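Local structure of P91 (Metagenome, 4ZI5) at residues A[137-140]-A[141-144]; A[159-162]-A[163-166]; A[227-231]-A[232-236]. The protein hydrolyses phosphotriesters as a promiscuous activity of an enzyme built like the dienelactone hydrolases, a family of the alpha/beta-hydrolase superfamily. One frame throughout, in Å; residues are numbered along the deposited sequence.

Contact 1. Residues A[137-140]-A[141-144]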
loop_
_atom_site.group_PDB
_atom_site.type_symbol
_atom_site.label_atom_id
_atom_site.label_comp_id
_atom_site.label_asym_id
_atom_site.label_seq_id
_atom_site.Cartn_x
_atom_site.Cartn_y
_atom_site.Cartn_z
ATOM N N CYS A 137 -18.756 -1.904 -2.728
ATOM C CA CYS A 137 -18.218 -2.153 -1.364
ATOM C C CYS A 137 -18.315 -0.900 -0.517
ATOM O O CYS A 137 -18.742 -0.966 0.626
ATOM C CB CYS A 137 -16.759 -2.586 -1.410
ATOM S SG CYS A 137 -16.459 -4.254 -2.009
ATOM N N LEU A 138 -17.981 0.239 -1.117
ATOM C CA LEU A 138 -18.017 1.509 -0.393
ATOM C C LEU A 138 -19.454 1.945 -0.080
ATOM O O LEU A 138 -19.727 2.391 1.042
ATOM C CB LEU A 138 -17.251 2.581 -1.158
ATOM C CG LEU A 138 -17.163 3.933 -0.456
ATOM C CD1 LEU A 138 -16.577 3.818 0.930
ATOM C CD2 LEU A 138 -16.324 4.895 -1.306
ATOM N N GLU A 139 -20.367 1.777 -1.039
ATOM C CA GLU A 139 -21.802 2.011 -0.782
ATOM C C GLU A 139 -22.308 1.160 0.376
ATOM O O GLU A 139 -22.972 1.660 1.300
ATOM C CB GLU A 139 -22.652 1.753 -2.047
ATOM C CG GLU A 139 -22.376 2.714 -3.200
ATOM C CD GLU A 139 -22.570 4.137 -2.778
ATOM O OE1 GLU A 139 -23.734 4.486 -2.529
ATOM O OE2 GLU A 139 -21.569 4.912 -2.685
ATOM N N LEU A 140 -21.981 -0.124 0.348
ATOM C CA LEU A 140 -22.412 -1.035 1.407
ATOM C C LEU A 140 -21.833 -0.660 2.765
ATOM O O LEU A 140 -22.570 -0.642 3.774
ATOM C CB LEU A 140 -22.065 -2.477 1.057
ATOM C CG LEU A 140 -22.465 -3.574 2.053
ATOM C CD1 LEU A 140 -23.964 -3.652 2.312
ATOM C CD2 LEU A 140 -21.944 -4.892 1.518
ATOM N N ALA A 141 -20.541 -0.335 2.803
ATOM C CA ALA A 141 -19.935 0.123 4.060
ATOM C C ALA A 141 -20.604 1.386 4.592
ATOM O O ALA A 141 -20.783 1.517 5.802
ATOM C CB ALA A 141 -18.432 0.343 3.896
ATOM N N ARG A 142 -20.996 2.298 3.698
ATOM C CA ARG A 142 -21.680 3.533 4.107
ATOM C C ARG A 142 -23.078 3.344 4.731
ATOM O O ARG A 142 -23.566 4.263 5.377
ATOM C CB ARG A 142 -21.794 4.510 2.930
ATOM C CG ARG A 142 -20.453 5.156 2.584
ATOM C CD ARG A 142 -20.516 5.754 1.187
ATOM N NE ARG A 142 -19.389 6.653 0.938
ATOM C CZ ARG A 142 -18.996 7.077 -0.264
ATOM N NH1 ARG A 142 -19.605 6.652 -1.382
ATOM N NH2 ARG A 142 -17.955 7.912 -0.339
ATOM N N THR A 143 -23.689 2.161 4.568
ATOM C CA THR A 143 -24.928 1.821 5.282
ATOM C C THR A 143 -24.693 1.503 6.750
ATOM O O THR A 143 -25.663 1.364 7.494
ATOM C CB THR A 143 -25.677 0.624 4.648
ATOM O OG1 THR A 143 -24.910 -0.573 4.814
ATOM C CG2 THR A 143 -25.969 0.845 3.196
ATOM N N GLY A 144 -23.440 1.353 7.172
ATOM C CA GLY A 144 -23.092 0.926 8.517
ATOM C C GLY A 144 -23.077 -0.570 8.665
ATOM O O GLY A 144 -23.097 -1.065 9.776
#
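C137 hands its carbonyl O to A141 N at 2.9 Å, an ordinary i to i+4 helix bond, while its own side chain turns the other way, to F48 and I150. One residue on, the carbonyl of L138 receives R142 N in the same manner, and the leucine's branched end supports that arginine: CD2 lies over one face of the guanidinium, 3.6 Å from R142 NH2 and offset toward the rim. A leucine suits this place because a guanidinium can take an aliphatic group over its face while its N-H groups bond at the edge. That edge is used by E139, whose chain is bent at chi2 (-57°) and brings OE2 to 2.9 Å from R142 NH1, in the guanidinium plane, with the two planar groups 77° apart. The salt bridge between these two buried residues belongs to a wider charge network, in which E139 also pairs with R100 and R104, and R142 with E194. All this lies toward the end of helix 132-142, the crossover helix between parallel strands 125-130 and 149-153 in the alpha/beta-hydrolase sheet. L140 O takes T143 OG1 in its carbonyl plane at 2.6 Å and T143 N from above it at 3.1 Å. G144, the first residue to leave helical angles, completes a Schellman motif; its positive phi, 86°, would press any CB against the preceding carbonyl O, and its N bonds A141 O at 3.0 Å.

Contact 2. Residues A[159-162]-A[163-166]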
loop_
_atom_site.group_PDB
_atom_site.type_symbol
_atom_site.label_atom_id
_atom_site.label_comp_id
_atom_site.label_asym_id
_atom_site.label_seq_id
_atom_site.Cartn_x
_atom_site.Cartn_y
_atom_site.Cartn_z
ATOM N N PRO A 159 -18.506 10.081 -4.315
ATOM C CA PRO A 159 -18.625 10.798 -3.049
ATOM C C PRO A 159 -19.855 10.324 -2.279
ATOM O O PRO A 159 -20.837 9.829 -2.886
ATOM C CB PRO A 159 -18.829 12.270 -3.465
ATOM C CG PRO A 159 -18.644 12.332 -4.941
ATOM C CD PRO A 159 -18.759 10.950 -5.486
ATOM N N GLU A 160 -19.809 10.490 -0.969
ATOM C CA GLU A 160 -20.882 9.978 -0.099
ATOM C C GLU A 160 -22.212 10.714 -0.357
ATOM O O GLU A 160 -22.219 11.800 -0.904
ATOM C CB GLU A 160 -20.487 10.128 1.365
ATOM C CG GLU A 160 -20.605 11.570 1.884
ATOM C CD GLU A 160 -19.942 11.824 3.224
ATOM O OE1 GLU A 160 -19.848 13.024 3.592
ATOM O OE2 GLU A 160 -19.536 10.860 3.925
ATOM N N MET A 161 -23.310 10.096 0.065
ATOM C CA MET A 161 -24.619 10.749 0.152
ATOM C C MET A 161 -24.762 11.526 1.449
ATOM O O MET A 161 -24.246 11.107 2.495
ATOM C CB MET A 161 -25.748 9.705 0.148
ATOM C CG MET A 161 -25.757 8.778 -1.043
ATOM S SD MET A 161 -27.179 7.673 -0.984
ATOM C CE MET A 161 -28.394 8.821 -1.639
ATOM N N ALA A 162 -25.521 12.627 1.416
ATOM C CA ALA A 162 -25.922 13.298 2.663
ATOM C C ALA A 162 -26.534 12.260 3.611
ATOM O O ALA A 162 -27.398 11.479 3.206
ATOM C CB ALA A 162 -26.929 14.425 2.389
ATOM N N GLY A 163 -26.080 12.249 4.863
ATOM C CA GLY A 163 -26.509 11.264 5.859
ATOM C C GLY A 163 -25.562 10.087 6.051
ATOM O O GLY A 163 -25.724 9.315 6.998
ATOM N N ASP A 164 -24.564 9.933 5.173
ATOM C CA ASP A 164 -23.584 8.837 5.296
ATOM C C ASP A 164 -22.498 9.067 6.356
ATOM O O ASP A 164 -21.825 8.122 6.754
ATOM C CB ASP A 164 -22.868 8.592 3.939
ATOM C CG ASP A 164 -23.736 7.905 2.905
ATOM O OD1 ASP A 164 -24.814 7.365 3.247
ATOM O OD2 ASP A 164 -23.330 7.884 1.719
ATOM N N ALA A 165 -22.297 10.305 6.789
ATOM C CA ALA A 165 -21.186 10.623 7.683
ATOM C C ALA A 165 -21.166 9.762 8.940
ATOM O O ALA A 165 -22.192 9.545 9.564
ATOM C CB ALA A 165 -21.179 12.099 8.062
ATOM N N GLY A 166 -19.986 9.238 9.271
ATOM C CA GLY A 166 -19.774 8.477 10.481
ATOM C C GLY A 166 -20.217 7.013 10.438
ATOM O O GLY A 166 -20.014 6.292 11.408
HETATM O O HOH W 1 -27.413 8.655 3.278
#
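A type II beta turn runs from M161 to D164, with A162 and G163 at its corners, and is closed by the bond from D164 N to M161 O at 2.9 Å, within the loop that leads from strand 149-153 to strand 171-177. G163 holds the third position, where phi is 98° and a CB would collide with A162 O, so a residue without a side chain suits the position; A162, small and at the surface, fits the second. The carboxylate of D164 folds back across the turn. Its CG stands anti to its own carbonyl carbon (chi1 -74°), which carries OD2 to M161 N at 2.8 Å; the N-H meets it from above the carboxylate plane, not within it. The backbone is thereby bonded twice, once by main chain and once by side chain, and a short acidic residue has just the reach for the second bond. OD2 also forms a salt bridge with R104, which probably helps to keep this buried carboxylate charged. E160 runs past D164 in the opposite direction, its CB 3.6 Å from D164 OD2, and its extended chain leads to R197 of helix 185-198. E160 OE2 and D164 OD2 stay 5.3 Å apart, and the salt bridges to R197 and R104 probably offset the like charges. At the other oxygen of D164 a water donates to OD1 at 2.9 Å and to A162 O at 2.8 Å.

Contact 3. Residues A[227-231]-A[232-236]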
loop_
_atom_site.group_PDB
_atom_site.type_symbol
_atom_site.label_atom_id
_atom_site.label_comp_id
_atom_site.label_asym_id
_atom_site.label_seq_id
_atom_site.Cartn_x
_atom_site.Cartn_y
_atom_site.Cartn_z
ATOM N N LEU A 227 -8.891 0.820 -19.949
ATOM C CA LEU A 227 -8.823 -0.483 -19.306
ATOM C C LEU A 227 -7.649 -1.300 -19.831
ATOM O O LEU A 227 -7.523 -1.512 -21.036
ATOM C CB LEU A 227 -10.114 -1.270 -19.507
ATOM C CG LEU A 227 -11.272 -0.920 -18.583
ATOM C CD1 LEU A 227 -11.741 0.502 -18.799
ATOM C CD2 LEU A 227 -12.410 -1.918 -18.823
ATOM N N ALA A 228 -6.778 -1.743 -18.931
ATOM C CA ALA A 228 -5.656 -2.576 -19.287
ATOM C C ALA A 228 -5.205 -3.346 -18.040
ATOM O O ALA A 228 -5.345 -2.845 -16.916
ATOM C CB ALA A 228 -4.514 -1.750 -19.871
ATOM N N TYR A 229 -4.640 -4.535 -18.275
ATOM C CA TYR A 229 -4.100 -5.397 -17.251
ATOM C C TYR A 229 -2.750 -4.937 -16.812
ATOM O O TYR A 229 -1.941 -4.503 -17.656
ATOM C CB TYR A 229 -3.953 -6.812 -17.810
ATOM C CG TYR A 229 -3.459 -7.851 -16.827
ATOM C CD1 TYR A 229 -4.068 -8.018 -15.587
ATOM C CD2 TYR A 229 -2.352 -8.658 -17.124
ATOM C CE1 TYR A 229 -3.614 -8.980 -14.688
ATOM C CE2 TYR A 229 -1.904 -9.623 -16.228
ATOM C CZ TYR A 229 -2.523 -9.779 -15.010
ATOM O OH TYR A 229 -2.053 -10.738 -14.120
ATOM N N ASP A 230 -2.467 -5.057 -15.519
ATOM C CA ASP A 230 -1.099 -4.887 -15.038
ATOM C C ASP A 230 -0.857 -5.892 -13.932
ATOM O O ASP A 230 -1.398 -5.743 -12.826
ATOM C CB ASP A 230 -0.787 -3.462 -14.546
ATOM C CG ASP A 230 0.671 -3.300 -14.243
ATOM O OD1 ASP A 230 1.480 -3.419 -15.185
ATOM O OD2 ASP A 230 1.047 -3.159 -13.074
ATOM N N ALA A 231 -0.077 -6.921 -14.250
ATOM C CA ALA A 231 0.177 -8.044 -13.344
ATOM C C ALA A 231 0.857 -7.592 -12.063
ATOM O O ALA A 231 0.582 -8.142 -10.979
ATOM C CB ALA A 231 1.015 -9.079 -14.041
ATOM N N THR A 232 1.726 -6.597 -12.171
ATOM C CA THR A 232 2.388 -6.069 -10.966
ATOM C C THR A 232 1.399 -5.462 -10.012
ATOM O O THR A 232 1.424 -5.785 -8.782
ATOM C CB THR A 232 3.510 -5.075 -11.292
ATOM O OG1 THR A 232 4.475 -5.745 -12.118
ATOM C CG2 THR A 232 4.197 -4.592 -10.041
ATOM N N ALA A 233 0.523 -4.607 -10.538
ATOM C CA ALA A 233 -0.541 -4.040 -9.723
ATOM C C ALA A 233 -1.514 -5.107 -9.173
ATOM O O ALA A 233 -1.966 -4.994 -8.030
ATOM C CB ALA A 233 -1.299 -2.974 -10.489
ATOM N N GLU A 234 -1.847 -6.112 -10.002
ATOM C CA GLU A 234 -2.743 -7.203 -9.566
ATOM C C GLU A 234 -2.141 -7.889 -8.333
ATOM O O GLU A 234 -2.789 -8.031 -7.290
ATOM C CB GLU A 234 -2.989 -8.247 -10.673
ATOM C CG GLU A 234 -4.075 -9.238 -10.235
ATOM C CD GLU A 234 -4.188 -10.529 -10.999
ATOM O OE1 GLU A 234 -3.336 -10.873 -11.857
ATOM O OE2 GLU A 234 -5.151 -11.261 -10.662
ATOM N N ALA A 235 -0.890 -8.312 -8.469
ATOM C CA ALA A 235 -0.178 -9.000 -7.379
ATOM C C ALA A 235 -0.064 -8.161 -6.118
ATOM O O ALA A 235 -0.380 -8.625 -5.012
ATOM C CB ALA A 235 1.209 -9.389 -7.817
ATOM N N ARG A 236 0.422 -6.942 -6.268
ATOM C CA ARG A 236 0.631 -6.087 -5.098
ATOM C C ARG A 236 -0.688 -5.746 -4.384
ATOM O O ARG A 236 -0.717 -5.678 -3.168
ATOM C CB ARG A 236 1.350 -4.790 -5.483
ATOM C CG ARG A 236 2.808 -5.008 -5.798
ATOM C CD ARG A 236 3.442 -3.781 -6.381
ATOM N NE ARG A 236 4.827 -4.049 -6.773
ATOM C CZ ARG A 236 5.621 -3.199 -7.431
ATOM N NH1 ARG A 236 5.189 -2.016 -7.824
ATOM N NH2 ARG A 236 6.852 -3.580 -7.755
HETATM O O HOH W 2 3.146 -5.846 -14.734
#
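The phenol of Y229 donates from OH to E234 OE1 at 2.6 Å, the shortest polar bond between the loop and the helix that follows it. OE1 sits at the edge of the ring, close to its plane, and is met nearly along its own C-O axis, while carboxylate and ring are turned 71° apart. Both side chains leave their backbones with CG anti to N (chi1 -177° for Y229, -172° for E234), and the glutamate is extended beyond CG, which gives it the length to meet the hydroxyl. The ring also lies against the start of the helix, with A231 N 3.7 Å above its plane and over its centre. A phenylalanine at Y229 would probably keep much of this ring packing but deprive E234 OE1 of its hydroxyl donor, leaving that end of the carboxylate less firmly oriented. D230 is the N-cap: OD2 accepts from A233 N at 3.0 Å, approached from above the carboxylate plane, and a water donates to OD1 while accepting from T232 N. Aspartate suits this position because its short side chain can bend back to a backbone N-H that has no helical carbonyl before it. D230 O then takes E234 N at 2.9 Å, and A231 O takes A235 N, so regular helix bonding begins at once. The other oxygen of E234 pairs with R61 and R64, tying this first turn of helix 231-248 to helix 56-67. A233 packs inward on L207 of strand 202-207, and R236 reaches D201 and E247 of the second subunit, which brings the helix to the dimer interface.

Overall arrangement
The three contacts follow one another along the chain. Contacts 1 and 2 are neighbours, their centres about 10 Å apart: helix 132-142 leads into strand 149-153, and the loop after that strand returns to the helix end, where R142 packs against P159, E160 and D164. R104 of helix 100-115 joins them too, pairing with E139 in one and D164 in the other. Contact 3 lies on the opposite side of the chain's centre from contact 1, about 25 Å between centres, and about 31 Å from contact 2. Contacts 1 and 2 thus join a helix end and a loop into one charged cluster at one side of the alpha/beta-hydrolase fold, while contact 3 starts the C-terminal helix 231-248 at the subunit interface.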